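PDB 3PSQ: sortase B, which is a class B sortase involved in pilus assembly, probably working as a cysteine transpeptidase that passes through an acyl-thioester intermediate. Local coordinates for residues Tyr79-Lys82 against Glu86-Tyr89; Tyr60-Lys63 against Glu68-Leu71; Pro107-Arg110 against Phe114-Lys117; Ala98-Phe103 against Cys190-Thr195. All blocks are in the same frame, centred on the assembly; numbering follows the deposited sequence. Where two conformers were deposited one is given.

Contact 1: residues Tyr79-Lys82 against Glu86-Tyr89; sequences YRNK and EDKY
E86 opens the second segment by laying its CB against CD of K82, 3.7 Å away, so that the two chains meet through methylene groups. In the conformer given here, one of two deposited, the charged ends of K82 and E86 stay beyond salt-bridge distance, and OE2 of E86 turns to the hydroxyl of T84. D87 follows and receives two of the three hydrogen bonds, both on OD2. ND2 of N81 arrives 3.0 Å from OD2 of D87 on the anti lone pair, with that oxygen lying in the amide plane and the bond almost straight at 170°. The backbone N of K82, 2.9 Å from the same OD2 of D87, comes instead from above the carboxylate plane. OD1 of D87 looks along the aliphatic part of K82, whose CD approaches it to 3.2 Å as that chain crosses D87 at about a right angle. At the end of the segment, the carbonyl O of Y89 receives a second bond from ND2 of N81 at 2.8 Å, while OD1 of N81 accepts from the backbone N of L91. With both ends of its amide engaged, buried N81 is fixed in rotation and ties the loop to the start of strand 89-93. The two N-H groups gathered on OD2 of D87 probably favour its ionised form. The three hydrogen bonds together tie the two ends of this connection between strands 76-77 and 89-93.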
loop_
_atom_site.group_PDB
_atom_site.type_symbol
_atom_site.label_atom_id
_atom_site.label_comp_id
_atom_site.label_asym_id
_atom_site.label_seq_id
_atom_site.Cartn_x
_atom_site.Cartn_y
_atom_site.Cartn_z
ATOM N N TYR A 79 3.127 -9.212 -5.911
ATOM C CA TYR A 79 3.593 -10.574 -5.947
ATOM C C TYR A 79 5.107 -10.747 -5.767
ATOM O O TYR A 79 5.556 -11.849 -5.428
ATOM C CB TYR A 79 3.137 -11.333 -7.201
ATOM C CG TYR A 79 4.041 -11.173 -8.422
ATOM C CD1 TYR A 79 5.020 -12.142 -8.752
ATOM C CD2 TYR A 79 3.938 -10.039 -9.230
ATOM C CE1 TYR A 79 5.830 -11.980 -9.871
ATOM C CE2 TYR A 79 4.730 -9.871 -10.342
ATOM C CZ TYR A 79 5.674 -10.837 -10.662
ATOM O OH TYR A 79 6.447 -10.599 -11.771
ATOM N N ARG A 80 5.877 -9.690 -5.987
ATOM C CA ARG A 80 7.337 -9.795 -5.926
ATOM C C ARG A 80 7.874 -9.485 -4.530
ATOM O O ARG A 80 9.050 -9.563 -4.324
ATOM C CB ARG A 80 8.007 -8.843 -6.918
ATOM C CG ARG A 80 7.823 -9.226 -8.377
ATOM C CD ARG A 80 8.023 -8.022 -9.290
ATOM N NE ARG A 80 6.999 -6.998 -9.134
ATOM C CZ ARG A 80 6.769 -6.027 -10.025
ATOM N NH1 ARG A 80 7.492 -5.952 -11.146
ATOM N NH2 ARG A 80 5.818 -5.108 -9.802
ATOM N N ASN A 81 7.013 -9.137 -3.577
ATOM C CA ASN A 81 7.457 -8.734 -2.258
ATOM C C ASN A 81 7.501 -9.899 -1.309
ATOM O O ASN A 81 6.771 -10.870 -1.477
ATOM C CB ASN A 81 6.513 -7.667 -1.687
ATOM C CG ASN A 81 6.882 -6.274 -2.098
ATOM O OD1 ASN A 81 6.032 -5.514 -2.599
ATOM N ND2 ASN A 81 8.140 -5.898 -1.870
ATOM N N LYS A 82 8.350 -9.797 -0.285
ATOM C CA LYS A 82 8.313 -10.742 0.859
ATOM C C LYS A 82 7.115 -10.429 1.744
ATOM O O LYS A 82 6.886 -9.255 2.044
ATOM C CB LYS A 82 9.574 -10.598 1.719
ATOM C CG LYS A 82 10.817 -11.231 1.127
ATOM C CD LYS A 82 12.040 -10.801 1.916
ATOM C CE LYS A 82 13.314 -11.373 1.302
ATOM N NZ LYS A 82 13.207 -12.859 1.379
ATOM N N GLU A 86 9.975 -7.363 4.801
ATOM C CA GLU A 86 11.447 -7.239 4.970
ATOM C C GLU A 86 12.114 -6.441 3.843
ATOM O O GLU A 86 13.222 -5.921 3.996
ATOM C CB GLU A 86 12.124 -8.626 4.946
ATOM C CG GLU A 86 11.966 -9.536 6.176
ATOM C CD GLU A 86 12.519 -10.940 5.915
ATOM O OE1 GLU A 86 13.703 -11.069 5.493
ATOM O OE2 GLU A 86 11.776 -11.920 6.118
ATOM N N ASP A 87 11.461 -6.396 2.678
ATOM C CA ASP A 87 11.998 -5.698 1.510
ATOM C C ASP A 87 12.121 -4.220 1.761
ATOM O O ASP A 87 11.502 -3.686 2.692
ATOM C CB ASP A 87 11.108 -5.926 0.295
ATOM C CG ASP A 87 11.152 -7.341 -0.190
ATOM O OD1 ASP A 87 12.094 -8.070 0.179
ATOM O OD2 ASP A 87 10.254 -7.749 -0.934
ATOM N N LYS A 88 12.934 -3.555 0.949
ATOM C CA LYS A 88 13.064 -2.094 1.053
ATOM C C LYS A 88 11.745 -1.372 0.805
ATOM O O LYS A 88 11.504 -0.280 1.322
ATOM C CB LYS A 88 14.079 -1.564 0.036
ATOM C CG LYS A 88 15.521 -1.830 0.435
ATOM C CD LYS A 88 15.973 -0.822 1.530
ATOM C CE LYS A 88 17.276 -1.271 2.204
ATOM N NZ LYS A 88 18.347 -1.514 1.181
ATOM N N TYR A 89 10.912 -1.985 -0.018
ATOM C CA TYR A 89 9.745 -1.318 -0.558
ATOM C C TYR A 89 8.652 -2.339 -0.824
ATOM O O TYR A 89 8.753 -3.177 -1.742
ATOM C CB TYR A 89 10.126 -0.634 -1.859
ATOM C CG TYR A 89 9.048 0.168 -2.512
ATOM C CD1 TYR A 89 8.762 1.443 -2.076
ATOM C CD2 TYR A 89 8.345 -0.328 -3.616
ATOM C CE1 TYR A 89 7.787 2.212 -2.686
ATOM C CE2 TYR A 89 7.366 0.445 -4.251
ATOM C CZ TYR A 89 7.101 1.727 -3.786
ATOM O OH TYR A 89 6.148 2.538 -4.379
HETATM O O HOH W 1 8.341 -7.205 1.793
#

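Contact 2: residues Tyr60-Lys63 against Glu68-Leu71; sequences YINK and EYSL
An isolated beta bridge between segments running antiparallel joins N62 and K63 to Y69 and S70 at the protein surface, within the long loop that connects strands 48-53 and 76-77. K63 and Y69 form the bridge, their CA atoms 4.7 Å apart, and no regular strand develops around it. N62 supplies both hydrogen bonds. Its carbonyl O accepts from the backbone N of S70 at 2.9 Å. Its side chain returns the bond: ND2 of N62 reaches the carbonyl O of S70 at 3.0 Å, on a lone pair in the carbonyl plane, with S70 O in turn lying in the amide plane of N62. A chi1 of -81° puts CG of N62 beside its own backbone N, and the rotation of the amide brings ND2 to the facing segment. The ring of Y69 comes back alongside N62, its CE1 4.0 Å from CB of N62. One step further along, CA of K63 makes a CH···O contact of 3.2 Å with the carbonyl O of E68. OG of S70 accepts from the backbone N atoms of S72 and G73. N62 is thus bonded to S70 through both main chain and side chain, so that the backbone N and O of S70 are each paired with the same residue, while the extended side chain of K63 carries its NZ to a hydrogen bond with E59, a zinc ligand.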
loop_
_atom_site.group_PDB
_atom_site.type_symbol
_atom_site.label_atom_id
_atom_site.label_comp_id
_atom_site.label_asym_id
_atom_site.label_seq_id
_atom_site.Cartn_x
_atom_site.Cartn_y
_atom_site.Cartn_z
ATOM N N TYR A 60 -6.180 -10.683 -8.490
ATOM C CA TYR A 60 -7.208 -10.149 -7.612
ATOM C C TYR A 60 -8.030 -8.995 -8.197
ATOM O O TYR A 60 -8.726 -8.317 -7.465
ATOM C CB TYR A 60 -6.640 -9.811 -6.187
ATOM C CG TYR A 60 -6.472 -11.092 -5.401
ATOM C CD1 TYR A 60 -7.533 -11.645 -4.731
ATOM C CD2 TYR A 60 -5.278 -11.818 -5.443
ATOM C CE1 TYR A 60 -7.414 -12.865 -4.098
ATOM C CE2 TYR A 60 -5.145 -13.034 -4.787
ATOM C CZ TYR A 60 -6.219 -13.550 -4.118
ATOM O OH TYR A 60 -6.143 -14.761 -3.457
ATOM N N ILE A 61 -7.960 -8.768 -9.503
ATOM C CA ILE A 61 -8.934 -7.871 -10.160
ATOM C C ILE A 61 -10.397 -8.297 -9.923
ATOM O O ILE A 61 -11.215 -7.473 -9.594
ATOM C CB ILE A 61 -8.697 -7.770 -11.696
ATOM C CG1 ILE A 61 -7.351 -7.107 -12.013
ATOM C CG2 ILE A 61 -9.868 -7.060 -12.394
ATOM C CD1 ILE A 61 -6.881 -7.356 -13.432
ATOM N N ASN A 62 -10.708 -9.584 -10.027
ATOM C CA ASN A 62 -12.085 -10.082 -9.919
ATOM C C ASN A 62 -12.135 -11.290 -8.958
ATOM O O ASN A 62 -12.867 -12.286 -9.161
ATOM C CB ASN A 62 -12.604 -10.521 -11.313
ATOM C CG ASN A 62 -13.103 -9.352 -12.164
ATOM O OD1 ASN A 62 -12.578 -9.094 -13.255
ATOM N ND2 ASN A 62 -14.124 -8.643 -11.676
ATOM N N LYS A 63 -11.345 -11.197 -7.899
ATOM C CA LYS A 63 -11.305 -12.244 -6.893
ATOM C C LYS A 63 -11.355 -11.644 -5.491
ATOM O O LYS A 63 -10.670 -10.666 -5.199
ATOM C CB LYS A 63 -10.027 -13.058 -7.088
ATOM C CG LYS A 63 -9.948 -14.332 -6.278
ATOM C CD LYS A 63 -8.721 -15.032 -6.838
ATOM C CE LYS A 63 -8.435 -16.334 -6.194
ATOM N NZ LYS A 63 -7.110 -16.810 -6.728
ATOM N N GLU A 68 -12.907 -16.302 -4.099
ATOM C CA GLU A 68 -13.953 -16.560 -5.070
ATOM C C GLU A 68 -14.093 -15.412 -6.038
ATOM O O GLU A 68 -13.525 -14.329 -5.846
ATOM C CB GLU A 68 -15.303 -16.790 -4.376
ATOM C CG GLU A 68 -15.429 -18.131 -3.651
ATOM C CD GLU A 68 -16.848 -18.370 -3.167
ATOM O OE1 GLU A 68 -17.459 -17.410 -2.640
ATOM O OE2 GLU A 68 -17.373 -19.506 -3.328
ATOM N N TYR A 69 -14.903 -15.637 -7.058
ATOM C CA TYR A 69 -15.184 -14.604 -8.001
ATOM C C TYR A 69 -15.754 -13.392 -7.272
ATOM O O TYR A 69 -16.527 -13.538 -6.342
ATOM C CB TYR A 69 -16.152 -15.095 -9.094
ATOM C CG TYR A 69 -16.560 -13.972 -9.998
ATOM C CD1 TYR A 69 -15.688 -13.495 -10.958
ATOM C CD2 TYR A 69 -17.789 -13.335 -9.851
ATOM C CE1 TYR A 69 -16.021 -12.448 -11.785
ATOM C CE2 TYR A 69 -18.128 -12.257 -10.678
ATOM C CZ TYR A 69 -17.233 -11.832 -11.640
ATOM O OH TYR A 69 -17.533 -10.764 -12.449
ATOM N N SER A 70 -15.396 -12.200 -7.729
ATOM C CA SER A 70 -15.903 -10.979 -7.166
ATOM C C SER A 70 -15.955 -9.868 -8.218
ATOM O O SER A 70 -14.991 -9.716 -8.980
ATOM C CB SER A 70 -14.982 -10.506 -6.039
ATOM O OG SER A 70 -15.191 -9.117 -5.862
ATOM N N LEU A 71 -17.035 -9.074 -8.241
ATOM C CA LEU A 71 -17.113 -7.905 -9.125
ATOM C C LEU A 71 -16.155 -6.796 -8.714
ATOM O O LEU A 71 -15.778 -5.966 -9.538
ATOM C CB LEU A 71 -18.548 -7.331 -9.246
ATOM C CG LEU A 71 -19.579 -8.244 -9.940
ATOM C CD1 LEU A 71 -20.992 -8.011 -9.527
ATOM C CD2 LEU A 71 -19.469 -8.141 -11.482
#

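Contact 3: residues Pro107-Arg110 against Phe114-Lys117; sequences PNFR and FFNK
F114 meets N108 with a face and F109 with an edge, and these three residues bury more surface than any others here. One face of the F114 ring receives CB of N108 in a CH-pi contact: that carbon sits 3.5 Å from the ring centroid and only 4° off the normal. The amide of N108 continues past the ring, its plane inclined to it. The edge of the same F114 ring points into the face of F109 as a T-shaped pair, with centroids 5.0 Å apart and planes at 86°. CE2 of F114 stands over the centre of the F109 ring, 3.8 Å from CZ of F109, so the edge meets the middle of the face. F114 reaches this place because its CG lies anti to its backbone N (chi1 -170°), which carries the ring back across the turn toward the 3-10 segment. The carbonyl O of N108 also lies close to CB of F114, at 3.2 Å. F115 adds a second phenylalanine from the helix through its CD1, 3.6 Å from the carbonyl O of F109 and beside the edge of the F109 ring. No hydrogen bond crosses between the segments; the contact is apolar and aromatic. It folds the 3-10 turn 107-110 onto helix 112-117. F109 and F115 both pack on I135 of strand 130-142, with F115 also against Q172 of strand 170-173, while the F114 ring also meets that of H118.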
loop_
_atom_site.group_PDB
_atom_site.type_symbol
_atom_site.label_atom_id
_atom_site.label_comp_id
_atom_site.label_asym_id
_atom_site.label_seq_id
_atom_site.Cartn_x
_atom_site.Cartn_y
_atom_site.Cartn_z
ATOM N N PRO A 107 -7.141 9.741 -1.363
ATOM C CA PRO A 107 -6.919 11.117 -1.789
ATOM C C PRO A 107 -7.109 12.173 -0.670
ATOM O O PRO A 107 -6.810 13.345 -0.889
ATOM C CB PRO A 107 -7.958 11.330 -2.908
ATOM C CG PRO A 107 -8.290 9.995 -3.368
ATOM C CD PRO A 107 -8.145 9.061 -2.197
ATOM N N ASN A 108 -7.627 11.774 0.483
ATOM C CA ASN A 108 -7.675 12.718 1.614
ATOM C C ASN A 108 -6.268 13.143 2.012
ATOM O O ASN A 108 -6.077 14.215 2.560
ATOM C CB ASN A 108 -8.400 12.116 2.827
ATOM C CG ASN A 108 -9.891 11.902 2.557
ATOM O OD1 ASN A 108 -10.452 12.526 1.664
ATOM N ND2 ASN A 108 -10.520 11.005 3.309
ATOM N N PHE A 109 -5.282 12.297 1.726
ATOM C CA PHE A 109 -3.899 12.614 2.048
ATOM C C PHE A 109 -3.303 13.733 1.206
ATOM O O PHE A 109 -2.190 14.181 1.469
ATOM C CB PHE A 109 -3.040 11.363 1.985
ATOM C CG PHE A 109 -3.266 10.433 3.134
ATOM C CD1 PHE A 109 -2.696 10.691 4.374
ATOM C CD2 PHE A 109 -4.057 9.314 2.992
ATOM C CE1 PHE A 109 -2.910 9.823 5.463
ATOM C CE2 PHE A 109 -4.260 8.463 4.047
ATOM C CZ PHE A 109 -3.678 8.709 5.295
ATOM N N ARG A 110 -4.045 14.172 0.190
ATOM C CA ARG A 110 -3.678 15.337 -0.609
ATOM C C ARG A 110 -3.929 16.619 0.182
ATOM O O ARG A 110 -3.338 17.660 -0.120
ATOM C CB ARG A 110 -4.483 15.387 -1.915
ATOM C CG ARG A 110 -4.278 14.172 -2.857
ATOM C CD ARG A 110 -5.263 14.159 -4.060
ATOM N NE ARG A 110 -4.856 15.193 -4.992
ATOM C CZ ARG A 110 -4.062 14.987 -6.041
ATOM N NH1 ARG A 110 -3.634 13.764 -6.339
ATOM N NH2 ARG A 110 -3.702 16.007 -6.808
ATOM N N PHE A 114 -5.490 17.170 6.629
ATOM C CA PHE A 114 -5.634 15.712 6.769
ATOM C C PHE A 114 -4.267 15.004 6.859
ATOM O O PHE A 114 -4.054 14.142 7.691
ATOM C CB PHE A 114 -6.479 15.120 5.620
ATOM C CG PHE A 114 -6.873 13.672 5.840
ATOM C CD1 PHE A 114 -8.101 13.352 6.406
ATOM C CD2 PHE A 114 -6.001 12.631 5.502
ATOM C CE1 PHE A 114 -8.462 12.044 6.630
ATOM C CE2 PHE A 114 -6.360 11.298 5.726
ATOM C CZ PHE A 114 -7.585 11.012 6.300
ATOM N N PHE A 115 -3.355 15.385 5.980
ATOM C CA PHE A 115 -2.005 14.853 5.975
ATOM C C PHE A 115 -1.222 15.140 7.252
ATOM O O PHE A 115 -0.489 14.289 7.733
ATOM C CB PHE A 115 -1.246 15.442 4.800
ATOM C CG PHE A 115 0.134 14.881 4.637
ATOM C CD1 PHE A 115 0.334 13.645 3.996
ATOM C CD2 PHE A 115 1.244 15.581 5.140
ATOM C CE1 PHE A 115 1.617 13.125 3.842
ATOM C CE2 PHE A 115 2.526 15.059 5.003
ATOM C CZ PHE A 115 2.721 13.820 4.347
ATOM N N ASN A 116 -1.360 16.348 7.804
ATOM C CA ASN A 116 -0.729 16.639 9.100
ATOM C C ASN A 116 -1.410 15.925 10.275
ATOM O O ASN A 116 -0.786 15.694 11.298
ATOM C CB ASN A 116 -0.665 18.145 9.383
ATOM C CG ASN A 116 0.239 18.902 8.410
ATOM O OD1 ASN A 116 1.060 18.316 7.694
ATOM N ND2 ASN A 116 0.077 20.226 8.378
ATOM N N LYS A 117 -2.682 15.563 10.150
ATOM C CA LYS A 117 -3.357 14.943 11.298
ATOM C C LYS A 117 -3.151 13.439 11.417
ATOM O O LYS A 117 -3.043 12.887 12.524
ATOM C CB LYS A 117 -4.852 15.274 11.313
ATOM C CG LYS A 117 -5.476 15.050 12.718
ATOM C CD LYS A 117 -6.980 15.253 12.767
ATOM C CE LYS A 117 -7.570 14.667 14.082
ATOM N NZ LYS A 117 -8.269 13.348 13.902
#

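Contact 4: residues Ala98-Phe103 against Cys190-Thr195; sequences AGNVMF and CEDMTT. With ZN (zinc ion), chain L; EDO (1,2-ethanediol), chain E.
Helix 96-102 presents its middle turn to the loop that follows strand 184-190, where E191 to T194 form a type I beta turn closed by a 3.2 Å bond from T194 N to E191 O. This is the active-site cleft of the sortase fold, and C190 is the predicted acyl-thioester nucleophile. In this crystal C190 and D192 bind a zinc ion together with H96: SG of C190 lies 2.3 Å from the metal, and OD1 of D192 and a water are also ligands. SG reaches the ion with chi1 at 60°, between the backbone N and the carbonyl carbon of C190. The same helix supplies H96 to the metal; within 98-103 the contact is made by N100. Its amide and the D192 carboxylate come from opposite directions, their planes only 6° apart. One carboxylate oxygen serves the metal and the other the amide, consistent with a second-shell role for N100, which probably helps to orient the carboxylate. A 1,2-ethanediol molecule, probably from the crystallisation liquor, donates from O2 to the carbonyl O of C190 at 2.9 Å. ND2 of N100, also bonded to the carbonyl O of H96, donates to OD2 of D192 at 3.1 Å, nearly straight at 175° and close to the line of its C-O bond.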
loop_
_atom_site.group_PDB
_atom_site.type_symbol
_atom_site.label_atom_id
_atom_site.label_comp_id
_atom_site.label_asym_id
_atom_site.label_seq_id
_atom_site.Cartn_x
_atom_site.Cartn_y
_atom_site.Cartn_z
ATOM N N ALA A 98 -11.536 -2.363 -6.936
ATOM C CA ALA A 98 -11.149 -2.467 -5.544
ATOM C C ALA A 98 -10.619 -1.149 -4.971
ATOM O O ALA A 98 -10.775 -0.877 -3.786
ATOM C CB ALA A 98 -10.137 -3.568 -5.327
ATOM N N GLY A 99 -9.990 -0.334 -5.806
ATOM C CA GLY A 99 -9.461 0.922 -5.343
ATOM C C GLY A 99 -10.599 1.874 -5.018
ATOM O O GLY A 99 -10.606 2.497 -3.940
ATOM N N ASN A 100 -11.544 2.019 -5.961
ATOM C CA ASN A 100 -12.755 2.784 -5.721
ATOM C C ASN A 100 -13.555 2.243 -4.532
ATOM O O ASN A 100 -14.048 3.013 -3.741
ATOM C CB ASN A 100 -13.646 2.834 -6.976
ATOM C CG ASN A 100 -13.273 3.987 -7.918
ATOM O OD1 ASN A 100 -13.786 5.088 -7.787
ATOM N ND2 ASN A 100 -12.381 3.724 -8.874
ATOM N N VAL A 101 -13.660 0.929 -4.390
ATOM C CA VAL A 101 -14.425 0.362 -3.277
ATOM C C VAL A 101 -13.718 0.464 -1.893
ATOM O O VAL A 101 -14.363 0.806 -0.887
ATOM C CB VAL A 101 -14.863 -1.082 -3.572
ATOM C CG1 VAL A 101 -15.625 -1.688 -2.376
ATOM C CG2 VAL A 101 -15.754 -1.119 -4.878
ATOM N N MET A 102 -12.398 0.207 -1.854
ATOM C CA MET A 102 -11.698 0.063 -0.586
ATOM C C MET A 102 -10.726 1.190 -0.228
ATOM O O MET A 102 -10.557 1.508 0.954
ATOM C CB MET A 102 -11.019 -1.306 -0.503
ATOM C CG MET A 102 -11.992 -2.456 -0.701
ATOM S SD MET A 102 -11.188 -4.047 -1.021
ATOM C CE MET A 102 -10.496 -4.382 0.601
ATOM N N PHE A 103 -10.119 1.794 -1.243
ATOM C CA PHE A 103 -9.125 2.849 -1.085
ATOM C C PHE A 103 -9.671 4.194 -1.544
ATOM O O PHE A 103 -8.906 5.032 -2.001
ATOM C CB PHE A 103 -7.855 2.531 -1.926
ATOM C CG PHE A 103 -6.825 1.592 -1.240
ATOM C CD1 PHE A 103 -6.944 1.209 0.073
ATOM C CD2 PHE A 103 -5.682 1.159 -1.943
ATOM C CE1 PHE A 103 -5.948 0.367 0.704
ATOM C CE2 PHE A 103 -4.714 0.303 -1.351
ATOM C CZ PHE A 103 -4.848 -0.074 -0.018
ATOM N N CYS A 190 -5.697 3.838 -8.514
ATOM C CA CYS A 190 -5.926 4.860 -9.525
ATOM C C CYS A 190 -6.471 6.171 -8.943
ATOM O O CYS A 190 -6.955 6.237 -7.821
ATOM C CB CYS A 190 -6.896 4.344 -10.577
ATOM S SG CYS A 190 -8.513 3.896 -9.910
ATOM N N GLU A 191 -6.377 7.221 -9.736
ATOM C CA GLU A 191 -7.073 8.449 -9.434
ATOM C C GLU A 191 -7.786 8.848 -10.731
ATOM O O GLU A 191 -7.193 9.508 -11.582
ATOM C CB GLU A 191 -6.072 9.503 -8.962
ATOM C CG GLU A 191 -6.677 10.724 -8.310
ATOM C CD GLU A 191 -5.782 11.257 -7.203
ATOM O OE1 GLU A 191 -4.530 11.204 -7.374
ATOM O OE2 GLU A 191 -6.329 11.726 -6.161
ATOM N N ASP A 192 -9.043 8.423 -10.886
ATOM C CA ASP A 192 -9.781 8.569 -12.167
ATOM C C ASP A 192 -10.077 10.003 -12.630
ATOM O O ASP A 192 -10.705 10.182 -13.678
ATOM C CB ASP A 192 -11.108 7.798 -12.160
ATOM C CG ASP A 192 -10.934 6.335 -11.834
ATOM O OD1 ASP A 192 -10.057 5.651 -12.437
ATOM O OD2 ASP A 192 -11.686 5.869 -10.951
ATOM N N MET A 193 -9.659 11.015 -11.867
ATOM C CA MET A 193 -9.865 12.369 -12.370
ATOM C C MET A 193 -8.718 12.884 -13.227
ATOM O O MET A 193 -8.918 13.823 -13.975
ATOM C CB MET A 193 -10.206 13.361 -11.257
ATOM C CG MET A 193 -11.558 13.091 -10.567
ATOM S SD MET A 193 -13.020 13.206 -11.654
ATOM C CE MET A 193 -13.503 11.481 -11.829
ATOM N N THR A 194 -7.537 12.264 -13.161
ATOM C CA THR A 194 -6.395 12.698 -14.015
ATOM C C THR A 194 -5.914 11.587 -14.970
ATOM O O THR A 194 -6.264 10.423 -14.776
ATOM C CB THR A 194 -5.195 13.305 -13.193
ATOM O OG1 THR A 194 -4.757 12.378 -12.192
ATOM C CG2 THR A 194 -5.607 14.599 -12.517
ATOM N N THR A 195 -5.117 11.953 -15.987
ATOM C CA THR A 195 -4.824 11.018 -17.099
ATOM C C THR A 195 -3.965 9.845 -16.629
ATOM O O THR A 195 -2.803 10.053 -16.239
ATOM C CB THR A 195 -4.181 11.733 -18.334
ATOM O OG1 THR A 195 -5.141 12.636 -18.926
ATOM C CG2 THR A 195 -3.739 10.716 -19.420
HETATM ZN ZN ZN L . -9.750 3.828 -11.804
HETATM C C1 EDO E . -9.750 5.497 -5.410
HETATM O O1 EDO E . -10.763 6.017 -6.268
HETATM C C2 EDO E . -8.870 6.636 -4.880
HETATM O O2 EDO E . -8.568 7.643 -5.876
HETATM O O HOH W 2 -13.012 7.666 -8.689
HETATM O O HOH W 3 -8.578 3.365 -13.695
#

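Contact 4 holds the zinc-bound cysteine; contacts 2 and 3 lie near it and contact 1 is remote. Contact 3 is nested in the chain between the two segments of contact 4 and touches it directly: NH1 of R110 makes a salt bridge of 2.9 Å with OE1 of E191, although the two centres are 16 Å apart. Contact 2 approaches from another part of the fold, with nearest atoms about 5 Å from contact 4 and centres 17 Å apart; I61 packs on H95, the predicted proton donor/acceptor. Contact 1 lies across the chain's centre from contacts 3 and 4, its centre 23 Å from that of contact 4, yet strand 89-93, which it leads into, pairs in parallel with strand 184-190, ending at C190.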